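Local structure of glycerol dehydrogenase (Schizosaccharomyces pombe, 1TA9) at residues K109-L114 with M119-L124; W237-S242 with L342-L347; Q422-Q425 with G429-E432; R435-P438 with H444-D447. The protein catalyses the NAD(+)-dependent oxidation of glycerol to dihydroxyacetone, probably with zinc as cofactor, and takes part in the assimilation of glycerol. All coordinates share one frame; numbering follows the deposited sequence.

Contact 1 of 4, residues K109-L114 with M119-L124; sequences KIVDSL and MTVTKL
The peptide carbonyl of Leu114 is the flat group through which helix 109-114 meets Met119: Met119 N-H binds Leu114 O at 3.0 Å, from out of the carbonyl plane, while Met119 CB lies 3.2 Å from the same Leu114 O. The rest is apolar contact between a helix flank and strand 120-124, which run nearly antiparallel, with axes 8.6 Å apart. With CG anti to the carbonyl carbon (chi1 -66°) and the chain extended at chi2, Met119 brings SD 3.7 Å from Leu114 CD2; a flexible, polarisable chain suits this turn into the strand. Two residues on, Val121 CG2 meets Leu114 CB at 3.9 Å. Val121 CG1 instead faces both methyls of Val111, and Lys123 crosses the same valine at about a right angle, bringing its CD to 4.0 Å from Val111 CG1. A branched valine thus serves two strand residues at once, and an alanine here would probably leave Val121 CG1 and the lysine methylenes without their partner, opening a gap between helix and strand. Trp103, earlier on the same helix, also touches Val111 and Lys123. The pair forms the second half of a beta-alpha-beta unit whose first strand, 93-98, lies next to 120-125 in the parallel sheet. Shape and hydrophobicity therefore hold the helix against one edge strand of this chain's sheet, with one backbone bond closing the turn between them.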
loop_
_atom_site.group_PDB
_atom_site.type_symbol
_atom_site.label_atom_id
_atom_site.label_comp_id
_atom_site.label_asym_id
_atom_site.label_seq_id
_atom_site.Cartn_x
_atom_site.Cartn_y
_atom_site.Cartn_z
ATOM N N LYS B 109 42.584 3.858 -34.520
ATOM C CA LYS B 109 41.274 3.820 -35.153
ATOM C C LYS B 109 40.778 5.255 -35.323
ATOM O O LYS B 109 40.188 5.607 -36.344
ATOM C CB LYS B 109 40.294 3.019 -34.293
ATOM C CG LYS B 109 40.725 1.577 -34.054
ATOM C CD LYS B 109 39.731 0.839 -33.166
ATOM C CE LYS B 109 40.225 -0.556 -32.816
ATOM N NZ LYS B 109 40.399 -1.414 -34.019
ATOM N N ILE B 110 41.026 6.081 -34.312
ATOM C CA ILE B 110 40.618 7.478 -34.356
ATOM C C ILE B 110 41.420 8.203 -35.438
ATOM O O ILE B 110 40.853 8.894 -36.284
ATOM C CB ILE B 110 40.848 8.159 -32.985
ATOM C CG1 ILE B 110 39.927 7.518 -31.937
ATOM C CG2 ILE B 110 40.591 9.659 -33.090
ATOM C CD1 ILE B 110 40.161 8.008 -30.525
ATOM N N VAL B 111 42.738 8.028 -35.414
ATOM C CA VAL B 111 43.611 8.668 -36.390
ATOM C C VAL B 111 43.202 8.306 -37.815
ATOM O O VAL B 111 43.080 9.179 -38.671
ATOM C CB VAL B 111 45.088 8.263 -36.169
ATOM C CG1 VAL B 111 45.978 8.913 -37.226
ATOM C CG2 VAL B 111 45.534 8.680 -34.775
ATOM N N ASP B 112 42.984 7.018 -38.063
ATOM C CA ASP B 112 42.587 6.555 -39.388
ATOM C C ASP B 112 41.328 7.249 -39.891
ATOM O O ASP B 112 41.266 7.672 -41.044
ATOM C CB ASP B 112 42.364 5.039 -39.381
ATOM C CG ASP B 112 43.664 4.257 -39.291
ATOM O OD1 ASP B 112 43.608 3.013 -39.179
ATOM O OD2 ASP B 112 44.742 4.884 -39.337
ATOM N N SER B 113 40.324 7.364 -39.024
ATOM C CA SER B 113 39.065 8.004 -39.391
ATOM C C SER B 113 39.265 9.450 -39.830
ATOM O O SER B 113 38.740 9.874 -40.858
ATOM C CB SER B 113 38.088 7.963 -38.210
ATOM O OG SER B 113 36.893 8.660 -38.518
ATOM N N LEU B 114 40.024 10.206 -39.044
ATOM C CA LEU B 114 40.277 11.606 -39.352
ATOM C C LEU B 114 41.121 11.756 -40.615
ATOM O O LEU B 114 40.897 12.669 -41.413
ATOM C CB LEU B 114 40.967 12.281 -38.161
ATOM C CG LEU B 114 40.201 12.169 -36.834
ATOM C CD1 LEU B 114 40.960 12.898 -35.733
ATOM C CD2 LEU B 114 38.801 12.754 -36.995
ATOM N N MET B 119 42.072 15.097 -42.812
ATOM C CA MET B 119 42.676 15.816 -41.697
ATOM C C MET B 119 44.132 15.449 -41.462
ATOM O O MET B 119 44.561 14.329 -41.745
ATOM C CB MET B 119 41.898 15.560 -40.404
ATOM C CG MET B 119 40.493 16.118 -40.392
ATOM S SD MET B 119 39.735 15.907 -38.773
ATOM C CE MET B 119 40.613 17.152 -37.822
ATOM N N THR B 120 44.889 16.416 -40.953
ATOM C CA THR B 120 46.290 16.211 -40.619
ATOM C C THR B 120 46.263 15.901 -39.129
ATOM O O THR B 120 45.676 16.650 -38.349
ATOM C CB THR B 120 47.127 17.486 -40.859
ATOM O OG1 THR B 120 47.146 17.791 -42.260
ATOM C CG2 THR B 120 48.552 17.288 -40.366
ATOM N N VAL B 121 46.885 14.799 -38.729
ATOM C CA VAL B 121 46.876 14.417 -37.325
ATOM C C VAL B 121 48.257 14.322 -36.695
ATOM O O VAL B 121 49.120 13.578 -37.162
ATOM C CB VAL B 121 46.156 13.064 -37.135
ATOM C CG1 VAL B 121 46.133 12.683 -35.666
ATOM C CG2 VAL B 121 44.741 13.151 -37.684
ATOM N N THR B 122 48.454 15.081 -35.623
ATOM C CA THR B 122 49.714 15.069 -34.895
ATOM C C THR B 122 49.589 13.999 -33.820
ATOM O O THR B 122 48.830 14.151 -32.865
ATOM C CB THR B 122 49.987 16.425 -34.222
ATOM O OG1 THR B 122 50.018 17.455 -35.218
ATOM C CG2 THR B 122 51.321 16.397 -33.485
ATOM N N LYS B 123 50.328 12.910 -33.988
ATOM C CA LYS B 123 50.289 11.806 -33.041
ATOM C C LYS B 123 51.359 11.956 -31.968
ATOM O O LYS B 123 52.557 11.880 -32.249
ATOM C CB LYS B 123 50.466 10.483 -33.788
ATOM C CG LYS B 123 49.405 10.245 -34.858
ATOM C CD LYS B 123 49.639 8.948 -35.622
ATOM C CE LYS B 123 50.941 8.990 -36.406
ATOM N NZ LYS B 123 51.151 7.739 -37.189
ATOM N N LEU B 124 50.918 12.176 -30.735
ATOM C CA LEU B 124 51.832 12.334 -29.612
ATOM C C LEU B 124 51.682 11.179 -28.631
ATOM O O LEU B 124 50.586 10.652 -28.436
ATOM C CB LEU B 124 51.561 13.653 -28.887
ATOM C CG LEU B 124 51.649 14.940 -29.707
ATOM C CD1 LEU B 124 51.362 16.125 -28.801
ATOM C CD2 LEU B 124 53.031 15.071 -30.339
#

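Contact 2 of 4, residues W237-S242 with L342-L347; sequences WVETES and LVQVVL
Helices 237-242 and 342-347 run in broadly the same direction at 38°, with axes 10.8 Å apart and their nearest CA atoms, those of Val238 and Gln344, separated by 8.3 Å. That is a wide spacing, and the long side chain of Gln344 bridges it. With CG anti to the backbone N (chi1 179°) and the chain extended beyond it, the glutamine reaches straight across and puts its amide against the other helix. There it slides past Val238, whose CG1 lies 3.5 Å from Gln344 NE2. The same NE2 sits 3.5 Å from Ser242 CB, one helical turn further on; small serine and slim valine admit the amide between them. At the oxygen end, Gln344 OE1 comes to 3.6 Å from Glu239 CG, and the glutamate's carboxylate plane stands 83° from that of the amide. These are van der Waals contacts, and the polar ends look elsewhere: Gln344 NE2 bonds to Glu348 and OE1 to the backbone N of Ala314, so the buried amide is satisfied at both ends and its flip is settled. Glu239 likewise turns from the glutamine to hydrogen-bond through OE2 with His315 ND1 and Ser235 OG, and through OE1 with Ala312 N. Since His315 is a zinc ligand, Glu239 is a second-shell residue, and its bond to ND1 is likely to fix the rotation of the imidazole. Behind Gln344, the other flanks of its helix pack through Leu342 and Val345 on helix 352-364 and through Val343 on helices 313-322 and 407-428, while Val346 touches Thr288 of a second subunit.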
loop_
_atom_site.group_PDB
_atom_site.type_symbol
_atom_site.label_atom_id
_atom_site.label_comp_id
_atom_site.label_asym_id
_atom_site.label_seq_id
_atom_site.Cartn_x
_atom_site.Cartn_y
_atom_site.Cartn_z
ATOM N N TRP B 237 25.194 10.062 -6.042
ATOM C CA TRP B 237 23.919 10.408 -5.436
ATOM C C TRP B 237 24.094 10.751 -3.959
ATOM O O TRP B 237 23.525 11.728 -3.473
ATOM C CB TRP B 237 22.918 9.256 -5.579
ATOM C CG TRP B 237 21.570 9.561 -4.993
ATOM C CD1 TRP B 237 20.588 10.339 -5.543
ATOM C CD2 TRP B 237 21.068 9.111 -3.731
ATOM N NE1 TRP B 237 19.505 10.399 -4.697
ATOM C CE2 TRP B 237 19.772 9.654 -3.578
ATOM C CE3 TRP B 237 21.588 8.301 -2.712
ATOM C CZ2 TRP B 237 18.987 9.411 -2.444
ATOM C CZ3 TRP B 237 20.804 8.060 -1.581
ATOM C CH2 TRP B 237 19.517 8.616 -1.460
ATOM N N VAL B 238 24.886 9.956 -3.246
ATOM C CA VAL B 238 25.103 10.204 -1.827
ATOM C C VAL B 238 25.719 11.574 -1.570
ATOM O O VAL B 238 25.207 12.350 -0.764
ATOM C CB VAL B 238 26.021 9.135 -1.189
ATOM C CG1 VAL B 238 26.390 9.557 0.233
ATOM C CG2 VAL B 238 25.312 7.779 -1.173
ATOM N N GLU B 239 26.814 11.880 -2.261
ATOM C CA GLU B 239 27.481 13.159 -2.047
ATOM C C GLU B 239 26.665 14.348 -2.531
ATOM O O GLU B 239 26.501 15.325 -1.797
ATOM C CB GLU B 239 28.870 13.156 -2.700
ATOM C CG GLU B 239 29.803 12.105 -2.106
ATOM C CD GLU B 239 31.232 12.219 -2.606
ATOM O OE1 GLU B 239 32.010 13.020 -2.039
ATOM O OE2 GLU B 239 31.574 11.509 -3.574
ATOM N N THR B 240 26.137 14.270 -3.748
ATOM C CA THR B 240 25.338 15.371 -4.276
ATOM C C THR B 240 24.108 15.658 -3.419
ATOM O O THR B 240 23.775 16.822 -3.180
ATOM C CB THR B 240 24.935 15.110 -5.741
ATOM O OG1 THR B 240 26.045 15.438 -6.587
ATOM C CG2 THR B 240 23.724 15.957 -6.147
ATOM N N GLU B 241 23.429 14.619 -2.944
ATOM C CA GLU B 241 22.265 14.852 -2.088
ATOM C C GLU B 241 22.712 15.594 -0.824
ATOM O O GLU B 241 22.007 16.465 -0.326
ATOM C CB GLU B 241 21.592 13.530 -1.708
ATOM C CG GLU B 241 20.689 12.963 -2.794
ATOM C CD GLU B 241 19.457 13.824 -3.027
ATOM O OE1 GLU B 241 19.255 14.287 -4.163
ATOM O OE2 GLU B 241 18.684 14.038 -2.070
ATOM N N SER B 242 23.891 15.243 -0.317
ATOM C CA SER B 242 24.439 15.873 0.885
ATOM C C SER B 242 24.763 17.351 0.659
ATOM O O SER B 242 24.539 18.184 1.536
ATOM C CB SER B 242 25.706 15.133 1.335
ATOM O OG SER B 242 26.284 15.768 2.463
ATOM N N LEU B 342 30.715 4.472 2.182
ATOM C CA LEU B 342 30.166 3.799 3.353
ATOM C C LEU B 342 30.539 4.600 4.594
ATOM O O LEU B 342 29.765 4.682 5.549
ATOM C CB LEU B 342 30.706 2.372 3.474
ATOM C CG LEU B 342 30.207 1.355 2.438
ATOM C CD1 LEU B 342 30.774 -0.024 2.768
ATOM C CD2 LEU B 342 28.683 1.310 2.440
ATOM N N VAL B 343 31.728 5.192 4.583
ATOM C CA VAL B 343 32.155 5.996 5.718
ATOM C C VAL B 343 31.234 7.213 5.817
ATOM O O VAL B 343 30.837 7.604 6.917
ATOM C CB VAL B 343 33.621 6.475 5.570
ATOM C CG1 VAL B 343 34.008 7.337 6.772
ATOM C CG2 VAL B 343 34.563 5.266 5.475
ATOM N N GLN B 344 30.883 7.809 4.677
ATOM C CA GLN B 344 29.987 8.967 4.719
ATOM C C GLN B 344 28.636 8.545 5.284
ATOM O O GLN B 344 27.977 9.317 5.974
ATOM C CB GLN B 344 29.778 9.601 3.332
ATOM C CG GLN B 344 28.815 10.801 3.410
ATOM C CD GLN B 344 28.832 11.698 2.188
ATOM O OE1 GLN B 344 29.861 11.852 1.529
ATOM N NE2 GLN B 344 27.690 12.323 1.898
ATOM N N VAL B 345 28.229 7.313 4.990
ATOM C CA VAL B 345 26.956 6.792 5.481
ATOM C C VAL B 345 26.979 6.715 7.002
ATOM O O VAL B 345 25.962 6.937 7.664
ATOM C CB VAL B 345 26.667 5.394 4.879
ATOM C CG1 VAL B 345 25.579 4.692 5.663
ATOM C CG2 VAL B 345 26.241 5.552 3.423
ATOM N N VAL B 346 28.144 6.398 7.556
ATOM C CA VAL B 346 28.289 6.329 8.999
ATOM C C VAL B 346 28.238 7.751 9.560
ATOM O O VAL B 346 27.583 8.005 10.572
ATOM C CB VAL B 346 29.627 5.650 9.390
ATOM C CG1 VAL B 346 29.827 5.695 10.899
ATOM C CG2 VAL B 346 29.623 4.203 8.905
ATOM N N LEU B 347 28.917 8.680 8.889
ATOM C CA LEU B 347 28.929 10.075 9.329
ATOM C C LEU B 347 27.539 10.703 9.207
ATOM O O LEU B 347 27.181 11.589 9.987
ATOM C CB LEU B 347 29.948 10.883 8.517
ATOM C CG LEU B 347 31.417 10.484 8.719
ATOM C CD1 LEU B 347 32.313 11.317 7.814
ATOM C CD2 LEU B 347 31.807 10.690 10.179
#

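Contact 3 of 4, residues Q422-Q425 with G429-E432; sequences QKWQ and GWTE
Gln425 O, near the end of helix 407-428, draws three donors. Gly429 N lies 2.8 Å from Gln425 O and Trp430 N lies 3.0 Å from it, both forming weak, strongly bent bonds, and water 2 adds a third weak one. Gly429 is the first residue to leave the helical conformation, with phi at +71°, a value that a residue without a side chain adopts easily; this turns the chain out of the helix. Water 2 also donates to Trp430 O at 2.7 Å, tying the carbonyls on both sides of the turn. Water 1 joins the same two arms through other atoms: it accepts from Gln425 NE2 at 3.2 Å and donates to Glu432 O at 3.0 Å. The apolar part is a pair of tryptophans. With its CG anti to the backbone N (chi1 -176°), Trp430 swings its indole back beside the helix, and Trp424 CH2 comes over one face of it, off-centre toward the rim, 3.6 Å from Trp430 CG. The two planes are inclined at 43°, an oblique meeting. The opposite face of Trp430 receives the backbone N of Glu432 near its rim. An alanine here would keep only the CB contact and would probably open a gap where the indole lay against Trp424 CZ3 and CH2, holding the departing chain less firmly to the helix. Both indoles also touch Ala363 of helix 352-364, against which Trp424 packs further through Asn356 and Ser360, so the helix end, the exit loop and that neighbouring helix meet at the aromatic pair.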
loop_
_atom_site.group_PDB
_atom_site.type_symbol
_atom_site.label_atom_id
_atom_site.label_comp_id
_atom_site.label_asym_id
_atom_site.label_seq_id
_atom_site.Cartn_x
_atom_site.Cartn_y
_atom_site.Cartn_z
ATOM N N GLN B 422 31.739 -6.399 8.421
ATOM C CA GLN B 422 32.062 -7.735 8.910
ATOM C C GLN B 422 30.842 -8.405 9.531
ATOM O O GLN B 422 30.661 -9.616 9.400
ATOM C CB GLN B 422 33.187 -7.682 9.942
ATOM C CG GLN B 422 34.537 -7.335 9.358
ATOM C CD GLN B 422 35.652 -7.574 10.346
ATOM O OE1 GLN B 422 35.807 -8.683 10.860
ATOM N NE2 GLN B 422 36.435 -6.541 10.619
ATOM N N LYS B 423 30.003 -7.625 10.206
ATOM C CA LYS B 423 28.807 -8.194 10.824
ATOM C C LYS B 423 27.837 -8.636 9.731
ATOM O O LYS B 423 27.256 -9.721 9.813
ATOM C CB LYS B 423 28.125 -7.175 11.742
ATOM C CG LYS B 423 26.913 -7.727 12.500
ATOM C CD LYS B 423 27.316 -8.825 13.487
ATOM C CE LYS B 423 26.139 -9.258 14.346
ATOM N NZ LYS B 423 26.534 -10.236 15.400
ATOM N N TRP B 424 27.674 -7.804 8.705
ATOM C CA TRP B 424 26.782 -8.131 7.601
ATOM C C TRP B 424 27.241 -9.416 6.907
ATOM O O TRP B 424 26.425 -10.277 6.578
ATOM C CB TRP B 424 26.735 -6.985 6.579
ATOM C CG TRP B 424 25.963 -7.343 5.339
ATOM C CD1 TRP B 424 24.605 -7.357 5.190
ATOM C CD2 TRP B 424 26.507 -7.829 4.106
ATOM N NE1 TRP B 424 24.270 -7.829 3.940
ATOM C CE2 TRP B 424 25.418 -8.127 3.256
ATOM C CE3 TRP B 424 27.809 -8.046 3.637
ATOM C CZ2 TRP B 424 25.594 -8.635 1.961
ATOM C CZ3 TRP B 424 27.984 -8.551 2.352
ATOM C CH2 TRP B 424 26.880 -8.840 1.530
ATOM N N GLN B 425 28.547 -9.550 6.693
ATOM C CA GLN B 425 29.081 -10.745 6.037
ATOM C C GLN B 425 28.728 -11.989 6.850
ATOM O O GLN B 425 28.344 -13.021 6.296
ATOM C CB GLN B 425 30.601 -10.653 5.898
ATOM C CG GLN B 425 31.098 -9.461 5.102
ATOM C CD GLN B 425 32.604 -9.325 5.166
ATOM O OE1 GLN B 425 33.202 -9.450 6.234
ATOM N NE2 GLN B 425 33.226 -9.053 4.026
ATOM N N GLY B 429 26.200 -14.744 5.737
ATOM C CA GLY B 429 27.004 -15.862 5.279
ATOM C C GLY B 429 27.661 -15.575 3.938
ATOM O O GLY B 429 28.027 -16.497 3.203
ATOM N N TRP B 430 27.810 -14.292 3.615
ATOM C CA TRP B 430 28.434 -13.864 2.362
ATOM C C TRP B 430 29.909 -14.267 2.348
ATOM O O TRP B 430 30.689 -13.836 3.198
ATOM C CB TRP B 430 28.292 -12.346 2.211
ATOM C CG TRP B 430 28.811 -11.799 0.919
ATOM C CD1 TRP B 430 30.015 -11.181 0.710
ATOM C CD2 TRP B 430 28.134 -11.798 -0.343
ATOM N NE1 TRP B 430 30.126 -10.795 -0.605
ATOM C CE2 TRP B 430 28.985 -11.162 -1.274
ATOM C CE3 TRP B 430 26.889 -12.274 -0.779
ATOM C CZ2 TRP B 430 28.630 -10.990 -2.619
ATOM C CZ3 TRP B 430 26.536 -12.103 -2.119
ATOM C CH2 TRP B 430 27.407 -11.464 -3.021
ATOM N N THR B 431 30.290 -15.084 1.372
ATOM C CA THR B 431 31.665 -15.570 1.277
ATOM C C THR B 431 32.551 -14.871 0.246
ATOM O O THR B 431 33.776 -14.983 0.305
ATOM C CB THR B 431 31.685 -17.083 0.972
ATOM O OG1 THR B 431 30.985 -17.331 -0.253
ATOM C CG2 THR B 431 31.016 -17.863 2.094
ATOM N N GLU B 432 31.945 -14.156 -0.697
ATOM C CA GLU B 432 32.717 -13.463 -1.727
ATOM C C GLU B 432 33.565 -12.352 -1.095
ATOM O O GLU B 432 33.120 -11.666 -0.175
ATOM C CB GLU B 432 31.761 -12.893 -2.783
ATOM C CG GLU B 432 32.423 -12.236 -3.992
ATOM C CD GLU B 432 31.421 -11.898 -5.101
ATOM O OE1 GLU B 432 31.794 -11.170 -6.051
ATOM O OE2 GLU B 432 30.262 -12.367 -5.025
HETATM O O HOH W 1 32.298 -9.042 0.982
HETATM O O HOH W 2 31.102 -14.706 5.756
#

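Contact 4 of 4, residues R435-P438 with H444-D447; sequences RLPP and HLTD
The C-terminal tail beyond helix 407-428, a length without regular secondary structure, doubles back here and lays Leu445 across Arg435 to Pro438. Leucine is the central apolar group. Its CD2 meets the proline ring, 3.6 Å from Pro438 CD, and its CG lies 4.0 Å from Pro437 CA. The other methyl, Leu445 CD1, goes to the preceding backbone, 3.7 Å from Leu436 O, and also touches Arg435 CB at 4.1 Å, whereas the arginine chain, bent at chi2, carries its guanidinium away. Two consecutive prolines suit the place: their ring closures restrict phi, with Pro437 extended and Pro438 helical in conformation, and they offer compact hydrocarbon surface, but lack the N-H needed for strand-like pairing. The polar link is instead made by a water, which donates to Arg435 O at 2.6 Å and accepts from Leu445 N at 2.9 Å. Elsewhere, Pro437 O bonds to Arg330 NE, and the ring of His444 meets that of His366 edge-to-face while resting on helix 223-245. With one bridging water and a few methyl contacts between the arms, and Leu445 exposed, the fold-back itself is probably held lightly, relying also on the bonds and packing to the body of the subunit.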
loop_
_atom_site.group_PDB
_atom_site.type_symbol
_atom_site.label_atom_id
_atom_site.label_comp_id
_atom_site.label_asym_id
_atom_site.label_seq_id
_atom_site.Cartn_x
_atom_site.Cartn_y
_atom_site.Cartn_z
ATOM N N ARG B 435 39.917 -9.209 -3.453
ATOM C CA ARG B 435 41.314 -9.478 -3.124
ATOM C C ARG B 435 42.154 -8.514 -3.962
ATOM O O ARG B 435 42.108 -8.546 -5.189
ATOM C CB ARG B 435 41.670 -10.935 -3.454
ATOM C CG ARG B 435 40.813 -11.979 -2.739
ATOM C CD ARG B 435 40.907 -11.858 -1.225
ATOM N NE ARG B 435 40.225 -12.954 -0.535
ATOM C CZ ARG B 435 40.148 -13.074 0.789
ATOM N NH1 ARG B 435 40.709 -12.166 1.575
ATOM N NH2 ARG B 435 39.503 -14.101 1.331
ATOM N N LEU B 436 42.909 -7.653 -3.288
ATOM C CA LEU B 436 43.731 -6.639 -3.940
ATOM C C LEU B 436 44.806 -7.180 -4.891
ATOM O O LEU B 436 45.704 -7.914 -4.476
ATOM C CB LEU B 436 44.388 -5.763 -2.867
ATOM C CG LEU B 436 45.151 -4.517 -3.314
ATOM C CD1 LEU B 436 44.194 -3.547 -3.997
ATOM C CD2 LEU B 436 45.801 -3.861 -2.096
ATOM N N PRO B 437 44.721 -6.822 -6.184
ATOM C CA PRO B 437 45.693 -7.271 -7.192
ATOM C C PRO B 437 47.066 -6.612 -6.993
ATOM O O PRO B 437 47.210 -5.688 -6.185
ATOM C CB PRO B 437 45.040 -6.856 -8.510
ATOM C CG PRO B 437 43.565 -6.887 -8.184
ATOM C CD PRO B 437 43.545 -6.221 -6.835
ATOM N N PRO B 438 48.088 -7.074 -7.739
ATOM C CA PRO B 438 49.462 -6.555 -7.664
ATOM C C PRO B 438 49.611 -5.052 -7.888
ATOM O O PRO B 438 50.445 -4.404 -7.256
ATOM C CB PRO B 438 50.195 -7.363 -8.736
ATOM C CG PRO B 438 49.437 -8.646 -8.780
ATOM C CD PRO B 438 48.007 -8.173 -8.715
ATOM N N HIS B 444 41.543 -8.563 -12.074
ATOM C CA HIS B 444 41.301 -9.320 -10.854
ATOM C C HIS B 444 42.267 -10.505 -10.821
ATOM O O HIS B 444 42.692 -10.994 -11.869
ATOM C CB HIS B 444 39.873 -9.860 -10.824
ATOM C CG HIS B 444 38.828 -8.814 -10.591
ATOM N ND1 HIS B 444 37.775 -8.611 -11.455
ATOM C CD2 HIS B 444 38.657 -7.937 -9.574
ATOM C CE1 HIS B 444 36.997 -7.655 -10.979
ATOM N NE2 HIS B 444 37.511 -7.229 -9.839
ATOM N N LEU B 445 42.598 -10.965 -9.620
ATOM C CA LEU B 445 43.489 -12.106 -9.458
ATOM C C LEU B 445 42.796 -13.373 -9.946
ATOM O O LEU B 445 43.443 -14.316 -10.399
ATOM C CB LEU B 445 43.877 -12.259 -7.985
ATOM C CG LEU B 445 44.788 -11.152 -7.455
ATOM C CD1 LEU B 445 44.951 -11.275 -5.950
ATOM C CD2 LEU B 445 46.137 -11.239 -8.160
ATOM N N THR B 446 41.471 -13.380 -9.858
ATOM C CA THR B 446 40.676 -14.524 -10.283
ATOM C C THR B 446 39.475 -14.069 -11.110
ATOM O O THR B 446 39.064 -12.911 -11.042
ATOM C CB THR B 446 40.165 -15.328 -9.063
ATOM O OG1 THR B 446 39.427 -14.457 -8.193
ATOM C CG2 THR B 446 41.330 -15.926 -8.289
ATOM N N ASP B 447 38.921 -14.989 -11.892
ATOM C CA ASP B 447 37.765 -14.704 -12.737
ATOM C C ASP B 447 36.506 -14.663 -11.867
ATOM O O ASP B 447 36.152 -15.662 -11.244
ATOM C CB ASP B 447 37.637 -15.805 -13.795
ATOM C CG ASP B 447 36.422 -15.631 -14.687
ATOM O OD1 ASP B 447 36.079 -16.597 -15.401
ATOM O OD2 ASP B 447 35.815 -14.540 -14.683
HETATM O O HOH W 3 41.238 -9.598 -7.448
#

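Contacts 1 and 2 are buried, contact 3 is partly so, and contact 4 lies at the surface. Contact 1 belongs to the beta-alpha-beta part of the fold, about 42 Å from contact 2 between centres and on the opposite side of the chain's centre. Contact 2 lies among helices next to the zinc site, and the buried polar ends of Glu239 and Gln344 have protein partners. Contacts 3 and 4 follow one another in the C-terminal chain, with centres about 19 Å apart, and both use ordered water to join backbone atoms. Helix 407-428 is shared more widely: contact 3 closes its end, while Val343 of contact 2 packs on it.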